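Amino acid ABC transporter, binding protein (Thermus thermophilus, PDB 3VV5) binds the lysine analogue L-thialysine in a cleft and probably serves as the periplasmic solute-binding component of an amino acid ABC transporter. Local coordinates at residues A[112-120]-A[229-237]; A[124-135]-A[203-213]. All blocks are in the same frame, centred on the assembly; numbering follows the deposited sequence.

Contact 1: residues A[112-120]-A[229-237]; sequences AVDFTNPHY and LDALNRALA
D114 meets the helix through its CB, 4.0 Å from L229 CD2, while its carboxylate is engaged by K223, K226 and G224 N. The F115 carbonyl lies against L229 CD1, and a water links it to N233 ND2. T116 rests its methyl CG2 against both L229 CD1 (3.8 Å) and L232 CB (3.9 Å). T116 OG1 lies between the backbone N and the carbonyl carbon (chi1 61°), turned from these leucines, donating to N117 O and accepting from M219 N. N117 N gives the direct hydrogen bond to the helix, 2.8 Å to N233 OD1, on a lone pair in the carbonyl plane (N-H...O 150°). The two asparagine side chains cross at about a right angle, amide planes 36° apart, and a second water joins N117 ND2 to N233 O. Replacing N233 with an alanine would probably leave N117 N without its acceptor and break the water bridge from F115 O. L236 puts CD2 3.3 Å from N117 O and CD1 3.9 Å from H119 CB, the H119 imidazole bonding to E62. Strand 113-115 pairs with strand 206-222, so helix 226-242 packs beside the sheet joined by its preceding strand, an α/β layering found in type II periplasmic binding proteins.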
loop_
_atom_site.group_PDB
_atom_site.type_symbol
_atom_site.label_atom_id
_atom_site.label_comp_id
_atom_site.label_asym_id
_atom_site.label_seq_id
_atom_site.Cartn_x
_atom_site.Cartn_y
_atom_site.Cartn_z
ATOM N N ALA A 112 1.384 4.444 -16.611
ATOM C CA ALA A 112 2.729 4.812 -16.190
ATOM C C ALA A 112 3.660 3.612 -15.921
ATOM O O ALA A 112 4.853 3.657 -16.243
ATOM C CB ALA A 112 2.662 5.746 -14.946
ATOM N N VAL A 113 3.124 2.562 -15.303
ATOM C CA VAL A 113 3.932 1.385 -14.946
ATOM C C VAL A 113 3.199 0.119 -15.397
ATOM O O VAL A 113 2.015 0.180 -15.760
ATOM C CB VAL A 113 4.256 1.344 -13.399
ATOM C CG1 VAL A 113 5.129 2.549 -12.964
ATOM C CG2 VAL A 113 2.983 1.261 -12.574
ATOM N N ASP A 114 3.887 -1.025 -15.386
ATOM C CA ASP A 114 3.206 -2.302 -15.610
ATOM C C ASP A 114 2.927 -2.980 -14.262
ATOM O O ASP A 114 3.856 -3.245 -13.500
ATOM C CB ASP A 114 4.038 -3.232 -16.497
ATOM C CG ASP A 114 3.921 -2.898 -17.978
ATOM O OD1 ASP A 114 2.803 -2.571 -18.446
ATOM O OD2 ASP A 114 4.953 -2.963 -18.666
ATOM N N PHE A 115 1.652 -3.242 -13.975
ATOM C CA PHE A 115 1.252 -3.902 -12.716
ATOM C C PHE A 115 1.222 -5.410 -12.897
ATOM O O PHE A 115 0.808 -5.895 -13.961
ATOM C CB PHE A 115 -0.150 -3.475 -12.283
ATOM C CG PHE A 115 -0.216 -2.114 -11.636
ATOM C CD1 PHE A 115 -0.986 -1.108 -12.214
ATOM C CD2 PHE A 115 0.468 -1.850 -10.430
ATOM C CE1 PHE A 115 -1.070 0.157 -11.629
ATOM C CE2 PHE A 115 0.378 -0.614 -9.845
ATOM C CZ PHE A 115 -0.386 0.397 -10.451
ATOM N N THR A 116 1.638 -6.142 -11.854
ATOM C CA THR A 116 1.446 -7.581 -11.790
ATOM C C THR A 116 -0.054 -7.862 -11.535
ATOM O O THR A 116 -0.852 -6.930 -11.266
ATOM C CB THR A 116 2.265 -8.188 -10.621
ATOM O OG1 THR A 116 1.801 -7.616 -9.381
ATOM C CG2 THR A 116 3.739 -7.859 -10.788
ATOM N N ASN A 117 -0.443 -9.128 -11.617
ATOM C CA ASN A 117 -1.680 -9.561 -10.953
ATOM C C ASN A 117 -1.679 -9.064 -9.479
ATOM O O ASN A 117 -0.608 -9.009 -8.844
ATOM C CB ASN A 117 -1.763 -11.091 -10.977
ATOM C CG ASN A 117 -2.020 -11.643 -12.368
ATOM O OD1 ASN A 117 -2.728 -11.027 -13.177
ATOM N ND2 ASN A 117 -1.429 -12.807 -12.664
ATOM N N PRO A 118 -2.863 -8.719 -8.917
ATOM C CA PRO A 118 -2.855 -8.113 -7.576
ATOM C C PRO A 118 -2.401 -9.079 -6.471
ATOM O O PRO A 118 -2.712 -10.262 -6.527
ATOM C CB PRO A 118 -4.323 -7.714 -7.366
ATOM C CG PRO A 118 -5.105 -8.647 -8.265
ATOM C CD PRO A 118 -4.226 -8.833 -9.470
ATOM N N HIS A 119 -1.653 -8.580 -5.490
ATOM C CA HIS A 119 -1.245 -9.413 -4.356
ATOM C C HIS A 119 -2.161 -9.262 -3.141
ATOM O O HIS A 119 -1.993 -9.981 -2.154
ATOM C CB HIS A 119 0.234 -9.210 -3.978
ATOM C CG HIS A 119 0.584 -7.814 -3.558
ATOM N ND1 HIS A 119 0.770 -6.787 -4.464
ATOM C CD2 HIS A 119 0.825 -7.283 -2.333
ATOM C CE1 HIS A 119 1.101 -5.688 -3.816
ATOM N NE2 HIS A 119 1.161 -5.963 -2.525
ATOM N N TYR A 120 -3.124 -8.334 -3.213
ATOM C CA TYR A 120 -4.239 -8.293 -2.249
ATOM C C TYR A 120 -5.369 -7.373 -2.707
ATOM O O TYR A 120 -5.230 -6.616 -3.667
ATOM C CB TYR A 120 -3.811 -7.960 -0.801
ATOM C CG TYR A 120 -3.387 -6.521 -0.480
ATOM C CD1 TYR A 120 -4.315 -5.595 0.010
ATOM C CD2 TYR A 120 -2.049 -6.122 -0.578
ATOM C CE1 TYR A 120 -3.949 -4.299 0.345
ATOM C CE2 TYR A 120 -1.656 -4.809 -0.235
ATOM C CZ TYR A 120 -2.625 -3.904 0.218
ATOM O OH TYR A 120 -2.278 -2.619 0.571
ATOM N N LEU A 229 8.108 -8.571 -15.212
ATOM C CA LEU A 229 6.664 -8.747 -15.005
ATOM C C LEU A 229 6.233 -10.236 -15.005
ATOM O O LEU A 229 5.531 -10.698 -14.072
ATOM C CB LEU A 229 5.848 -7.945 -16.046
ATOM C CG LEU A 229 4.324 -7.851 -15.833
ATOM C CD1 LEU A 229 3.975 -7.075 -14.548
ATOM C CD2 LEU A 229 3.653 -7.217 -17.019
ATOM N N ASP A 230 6.654 -10.972 -16.037
ATOM C CA ASP A 230 6.350 -12.405 -16.105
ATOM C C ASP A 230 6.901 -13.143 -14.877
ATOM O O ASP A 230 6.175 -13.922 -14.246
ATOM C CB ASP A 230 6.861 -13.046 -17.410
ATOM C CG ASP A 230 6.456 -14.531 -17.549
ATOM O OD1 ASP A 230 5.345 -14.920 -17.105
ATOM O OD2 ASP A 230 7.266 -15.322 -18.102
ATOM N N ALA A 231 8.162 -12.894 -14.523
ATOM C CA ALA A 231 8.770 -13.578 -13.362
ATOM C C ALA A 231 8.050 -13.276 -12.052
ATOM O O ALA A 231 7.831 -14.177 -11.241
ATOM C CB ALA A 231 10.257 -13.247 -13.233
ATOM N N LEU A 232 7.657 -12.016 -11.840
ATOM C CA LEU A 232 6.959 -11.681 -10.603
ATOM C C LEU A 232 5.573 -12.308 -10.579
ATOM O O LEU A 232 5.147 -12.836 -9.542
ATOM C CB LEU A 232 6.896 -10.153 -10.365
ATOM C CG LEU A 232 8.258 -9.463 -10.191
ATOM C CD1 LEU A 232 8.063 -7.922 -10.177
ATOM C CD2 LEU A 232 8.933 -9.890 -8.902
ATOM N N ASN A 233 4.875 -12.275 -11.705
ATOM C CA ASN A 233 3.567 -12.932 -11.799
ATOM C C ASN A 233 3.657 -14.424 -11.519
ATOM O O ASN A 233 2.793 -15.003 -10.840
ATOM C CB ASN A 233 2.938 -12.685 -13.185
ATOM C CG ASN A 233 2.192 -11.365 -13.251
ATOM O OD1 ASN A 233 1.597 -10.920 -12.264
ATOM N ND2 ASN A 233 2.220 -10.740 -14.404
ATOM N N ARG A 234 4.687 -15.055 -12.076
ATOM C CA ARG A 234 4.877 -16.485 -11.899
ATOM C C ARG A 234 5.091 -16.836 -10.413
ATOM O O ARG A 234 4.407 -17.703 -9.868
ATOM C CB ARG A 234 6.035 -17.009 -12.753
ATOM C CG ARG A 234 6.364 -18.499 -12.441
ATOM C CD ARG A 234 7.513 -19.087 -13.261
ATOM N NE ARG A 234 8.817 -18.487 -12.933
ATOM C CZ ARG A 234 9.440 -17.574 -13.681
ATOM N NH1 ARG A 234 10.638 -17.109 -13.319
ATOM N NH2 ARG A 234 8.875 -17.120 -14.799
ATOM N N ALA A 235 6.018 -16.141 -9.755
ATOM C CA ALA A 235 6.290 -16.364 -8.344
ATOM C C ALA A 235 5.062 -16.101 -7.458
ATOM O O ALA A 235 4.813 -16.858 -6.538
ATOM C CB ALA A 235 7.521 -15.539 -7.871
ATOM N N LEU A 236 4.292 -15.048 -7.744
ATOM C CA LEU A 236 3.084 -14.744 -6.974
ATOM C C LEU A 236 2.068 -15.884 -7.085
ATOM O O LEU A 236 1.543 -16.364 -6.072
ATOM C CB LEU A 236 2.440 -13.402 -7.429
ATOM C CG LEU A 236 1.136 -12.999 -6.703
ATOM C CD1 LEU A 236 1.357 -12.780 -5.224
ATOM C CD2 LEU A 236 0.447 -11.738 -7.332
ATOM N N ALA A 237 1.821 -16.335 -8.310
ATOM C CA ALA A 237 0.889 -17.434 -8.542
ATOM C C ALA A 237 1.360 -18.722 -7.859
ATOM O O ALA A 237 0.549 -19.441 -7.266
ATOM C CB ALA A 237 0.665 -17.661 -10.037
HETATM O O HOH W 1 0.443 -8.547 -15.010
HETATM O O HOH W 2 0.202 -13.982 -10.700
#

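Contact 2: residues A[124-135]-A[203-213]; sequences GVIVSRKGGPRT and ENTLQVGELVF
K130 reaches across to the loop leading into strand 206-213, and most of its chain runs past main-chain atoms. K130 CB lies 4.0 Å from T205 O; CG passes L206 O and Q207 CB; K130 CD rests 3.4 Å from N204 O; CE approaches E203 O. A bend at the last torsion of K130 (chi4 56°) brings K130 NZ to two carbonyls, 2.8 Å from E203 O and 2.6 Å from L206 O, the latter met from above its carbonyl plane. K130 N bonds to T205 O as well, so backbone and side chain grip the same loop.

Before K130, strands 124-129 and 206-213 run antiparallel, their axes 148° apart. They are neighbours in the mixed sheet, and strand 185-189 pairs on to strand 120-129; helices 171-180 and 190-200 touch V127 and L206, and V125 and V208, respectively. Pairs S128-Q207 and G124-F213 are hydrogen-bonded, V125-L211 and V127-V208 are not; the register slips by one twice between G124 and V127, each slip a beta bulge. G124 CA sits over the F213 ring, 4.2 Å from its centroid, a CH-pi contact that a side chain on G124 would obstruct.

K130 itself sits in a type II turn, R129 to G132, which folds the chain back beside Q207. Q207 NE2 donates to G132 O at 2.9 Å, well above that carbonyl's plane, and to a water shared with P133 O; a second water donates to Q207 OE1 and takes a weak bond from G131 N. S128 OG bonds to P133 O, and R134 O takes E210 N at 2.8 Å.

The joint is thus chiefly one of carbonyls and amides. Across it the K130 ammonium meets carbonyl dipoles rather than a carboxylate, which would be expected to steady its positive charge.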
loop_
_atom_site.group_PDB
_atom_site.type_symbol
_atom_site.label_atom_id
_atom_site.label_comp_id
_atom_site.label_asym_id
_atom_site.label_seq_id
_atom_site.Cartn_x
_atom_site.Cartn_y
_atom_site.Cartn_z
ATOM N N GLY A 124 -10.840 1.692 0.547
ATOM C CA GLY A 124 -10.619 2.925 1.307
ATOM C C GLY A 124 -11.801 3.184 2.211
ATOM O O GLY A 124 -12.926 2.967 1.809
ATOM N N VAL A 125 -11.536 3.629 3.435
ATOM C CA VAL A 125 -12.574 3.815 4.454
ATOM C C VAL A 125 -12.513 5.192 5.119
ATOM O O VAL A 125 -11.448 5.799 5.277
ATOM C CB VAL A 125 -12.558 2.706 5.586
ATOM C CG1 VAL A 125 -13.056 1.357 5.065
ATOM C CG2 VAL A 125 -11.165 2.569 6.232
ATOM N N ILE A 126 -13.687 5.665 5.517
ATOM C CA ILE A 126 -13.799 6.882 6.289
ATOM C C ILE A 126 -13.522 6.497 7.722
ATOM O O ILE A 126 -14.107 5.552 8.231
ATOM C CB ILE A 126 -15.221 7.484 6.162
ATOM C CG1 ILE A 126 -15.350 8.206 4.823
ATOM C CG2 ILE A 126 -15.549 8.422 7.355
ATOM C CD1 ILE A 126 -16.753 8.645 4.481
ATOM N N VAL A 127 -12.592 7.193 8.366
ATOM C CA VAL A 127 -12.462 7.047 9.809
ATOM C C VAL A 127 -12.489 8.397 10.516
ATOM O O VAL A 127 -11.824 9.357 10.110
ATOM C CB VAL A 127 -11.342 6.010 10.275
ATOM C CG1 VAL A 127 -10.416 5.538 9.122
ATOM C CG2 VAL A 127 -10.621 6.408 11.529
ATOM N N SER A 128 -13.309 8.462 11.559
ATOM C CA SER A 128 -13.489 9.710 12.293
ATOM C C SER A 128 -13.390 9.451 13.778
ATOM O O SER A 128 -13.206 8.314 14.213
ATOM C CB SER A 128 -14.865 10.335 11.974
ATOM O OG SER A 128 -15.074 10.467 10.572
ATOM N N ARG A 129 -13.516 10.514 14.564
ATOM C CA ARG A 129 -13.670 10.338 15.999
ATOM C C ARG A 129 -15.098 9.837 16.204
ATOM O O ARG A 129 -15.940 10.013 15.323
ATOM C CB ARG A 129 -13.374 11.647 16.762
ATOM C CG ARG A 129 -11.912 12.122 16.609
ATOM C CD ARG A 129 -11.606 13.417 17.386
ATOM N NE ARG A 129 -12.369 14.560 16.882
ATOM C CZ ARG A 129 -12.105 15.206 15.743
ATOM N NH1 ARG A 129 -11.090 14.839 14.961
ATOM N NH2 ARG A 129 -12.857 16.229 15.380
ATOM N N LYS A 130 -15.374 9.188 17.328
ATOM C CA LYS A 130 -16.746 8.754 17.608
ATOM C C LYS A 130 -17.709 9.946 17.566
ATOM O O LYS A 130 -17.401 11.017 18.090
ATOM C CB LYS A 130 -16.793 7.989 18.926
ATOM C CG LYS A 130 -16.662 6.496 18.695
ATOM C CD LYS A 130 -16.082 5.775 19.871
ATOM C CE LYS A 130 -16.280 4.289 19.710
ATOM N NZ LYS A 130 -15.703 3.772 18.431
ATOM N N GLY A 131 -18.848 9.786 16.882
ATOM C CA GLY A 131 -19.766 10.925 16.653
ATOM C C GLY A 131 -19.420 11.744 15.425
ATOM O O GLY A 131 -20.124 12.705 15.074
ATOM N N GLY A 132 -18.323 11.373 14.765
ATOM C CA GLY A 132 -17.856 12.093 13.591
ATOM C C GLY A 132 -18.502 11.528 12.337
ATOM O O GLY A 132 -19.368 10.664 12.426
ATOM N N PRO A 133 -18.082 12.013 11.162
ATOM C CA PRO A 133 -18.683 11.616 9.896
ATOM C C PRO A 133 -18.562 10.121 9.622
ATOM O O PRO A 133 -17.505 9.521 9.871
ATOM C CB PRO A 133 -17.889 12.419 8.873
ATOM C CG PRO A 133 -17.422 13.610 9.631
ATOM C CD PRO A 133 -17.093 13.092 10.982
ATOM N N ARG A 134 -19.648 9.529 9.132
ATOM C CA ARG A 134 -19.655 8.121 8.765
ATOM C C ARG A 134 -19.690 7.847 7.269
ATOM O O ARG A 134 -19.198 6.809 6.837
ATOM C CB ARG A 134 -20.823 7.385 9.421
ATOM C CG ARG A 134 -20.716 7.300 10.940
ATOM C CD ARG A 134 -22.104 7.039 11.533
ATOM N NE ARG A 134 -22.534 5.662 11.305
ATOM C CZ ARG A 134 -23.781 5.228 11.462
ATOM N NH1 ARG A 134 -24.750 6.056 11.827
ATOM N NH2 ARG A 134 -24.058 3.952 11.243
ATOM N N THR A 135 -20.282 8.748 6.493
ATOM C CA THR A 135 -20.474 8.517 5.065
ATOM C C THR A 135 -19.892 9.652 4.230
ATOM O O THR A 135 -19.572 10.715 4.759
ATOM C CB THR A 135 -21.963 8.437 4.721
ATOM O OG1 THR A 135 -22.582 9.667 5.122
ATOM C CG2 THR A 135 -22.624 7.262 5.429
ATOM N N GLU A 203 -10.346 1.882 20.163
ATOM C CA GLU A 203 -11.708 1.346 20.016
ATOM C C GLU A 203 -12.787 2.286 20.563
ATOM O O GLU A 203 -13.881 2.392 19.986
ATOM C CB GLU A 203 -11.830 -0.016 20.701
ATOM C CG GLU A 203 -10.957 -1.128 20.112
ATOM C CD GLU A 203 -9.509 -1.118 20.607
ATOM O OE1 GLU A 203 -9.123 -0.218 21.385
ATOM O OE2 GLU A 203 -8.748 -2.032 20.214
ATOM N N ASN A 204 -12.465 2.984 21.651
ATOM C CA ASN A 204 -13.384 3.922 22.290
ATOM C C ASN A 204 -13.209 5.372 21.876
ATOM O O ASN A 204 -13.889 6.237 22.412
ATOM C CB ASN A 204 -13.269 3.810 23.809
ATOM C CG ASN A 204 -13.697 2.467 24.313
ATOM O OD1 ASN A 204 -14.693 1.907 23.845
ATOM N ND2 ASN A 204 -12.940 1.920 25.264
ATOM N N THR A 205 -12.327 5.645 20.914
ATOM C CA THR A 205 -12.115 7.021 20.465
ATOM C C THR A 205 -12.355 7.229 18.956
ATOM O O THR A 205 -12.791 8.303 18.551
ATOM C CB THR A 205 -10.754 7.634 20.971
ATOM O OG1 THR A 205 -9.814 7.748 19.905
ATOM C CG2 THR A 205 -10.143 6.808 22.089
ATOM N N LEU A 206 -12.112 6.194 18.144
ATOM C CA LEU A 206 -12.357 6.275 16.699
ATOM C C LEU A 206 -13.424 5.275 16.231
ATOM O O LEU A 206 -13.706 4.278 16.904
ATOM C CB LEU A 206 -11.054 6.056 15.907
ATOM C CG LEU A 206 -9.881 7.013 16.137
ATOM C CD1 LEU A 206 -8.723 6.706 15.186
ATOM C CD2 LEU A 206 -10.301 8.471 16.010
ATOM N N GLN A 207 -14.008 5.547 15.072
ATOM C CA GLN A 207 -15.011 4.671 14.500
ATOM C C GLN A 207 -14.693 4.577 13.021
ATOM O O GLN A 207 -14.348 5.577 12.400
ATOM C CB GLN A 207 -16.428 5.234 14.731
ATOM C CG GLN A 207 -17.028 5.947 13.530
ATOM C CD GLN A 207 -18.079 7.006 13.877
ATOM O OE1 GLN A 207 -18.886 6.839 14.812
ATOM N NE2 GLN A 207 -18.073 8.106 13.112
ATOM N N VAL A 208 -14.807 3.383 12.459
ATOM C CA VAL A 208 -14.612 3.208 11.015
ATOM C C VAL A 208 -15.975 3.361 10.348
ATOM O O VAL A 208 -16.949 2.707 10.742
ATOM C CB VAL A 208 -13.950 1.839 10.700
ATOM C CG1 VAL A 208 -13.714 1.660 9.198
ATOM C CG2 VAL A 208 -12.630 1.696 11.480
ATOM N N GLY A 209 -16.042 4.246 9.357
ATOM C CA GLY A 209 -17.292 4.548 8.666
ATOM C C GLY A 209 -17.405 3.758 7.380
ATOM O O GLY A 209 -16.959 2.614 7.305
ATOM N N GLU A 210 -17.981 4.381 6.361
ATOM C CA GLU A 210 -18.309 3.671 5.130
ATOM C C GLU A 210 -17.050 3.301 4.335
ATOM O O GLU A 210 -16.034 4.000 4.368
ATOM C CB GLU A 210 -19.328 4.467 4.284
ATOM C CG GLU A 210 -18.748 5.248 3.114
ATOM C CD GLU A 210 -19.794 5.825 2.141
ATOM O OE1 GLU A 210 -20.133 7.008 2.271
ATOM O OE2 GLU A 210 -20.260 5.117 1.223
ATOM N N LEU A 211 -17.123 2.172 3.648
ATOM C CA LEU A 211 -16.130 1.818 2.663
ATOM C C LEU A 211 -16.438 2.607 1.393
ATOM O O LEU A 211 -17.431 2.339 0.696
ATOM C CB LEU A 211 -16.148 0.309 2.446
ATOM C CG LEU A 211 -15.186 -0.431 1.512
ATOM C CD1 LEU A 211 -13.795 -0.480 2.048
ATOM C CD2 LEU A 211 -15.716 -1.839 1.355
ATOM N N VAL A 212 -15.577 3.578 1.110
ATOM C CA VAL A 212 -15.767 4.573 0.045
ATOM C C VAL A 212 -15.469 4.033 -1.369
ATOM O O VAL A 212 -16.094 4.474 -2.351
ATOM C CB VAL A 212 -14.949 5.850 0.353
ATOM C CG1 VAL A 212 -14.783 6.740 -0.880
ATOM C CG2 VAL A 212 -15.623 6.644 1.479
ATOM N N PHE A 213 -14.515 3.101 -1.460
ATOM C CA PHE A 213 -14.185 2.418 -2.713
ATOM C C PHE A 213 -13.382 1.152 -2.423
ATOM O O PHE A 213 -12.748 1.018 -1.362
ATOM C CB PHE A 213 -13.399 3.307 -3.692
ATOM C CG PHE A 213 -12.036 3.697 -3.207
ATOM C CD1 PHE A 213 -11.874 4.827 -2.409
ATOM C CD2 PHE A 213 -10.916 2.932 -3.531
ATOM C CE1 PHE A 213 -10.621 5.200 -1.949
ATOM C CE2 PHE A 213 -9.652 3.292 -3.063
ATOM C CZ PHE A 213 -9.503 4.427 -2.274
HETATM O O HOH W 3 -21.116 8.286 15.152
HETATM O O HOH W 4 -16.659 6.993 10.728
#

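How the contacts relate
Contacts 1 and 2 lie on opposite sides of the chain's centre, their centres about 32 Å apart, and do not touch beyond adjoining in sequence. Contact 2 is nested in the loop that contact 1 closes. Strand 120-129 continues from the first segment of contact 1 into contact 2, and strand 206-222 leads from contact 2 to helix 226-242. The F213 side chain of contact 2 is about 6 Å from the bound L-thialysine and that of F115 in contact 1 about 8 Å; neither residue lines the pocket. Y120 also hydrogen-bonds to the pocket residue S102. Such a layout is consistent with a two-lobed binding protein whose long strands cross between lobes.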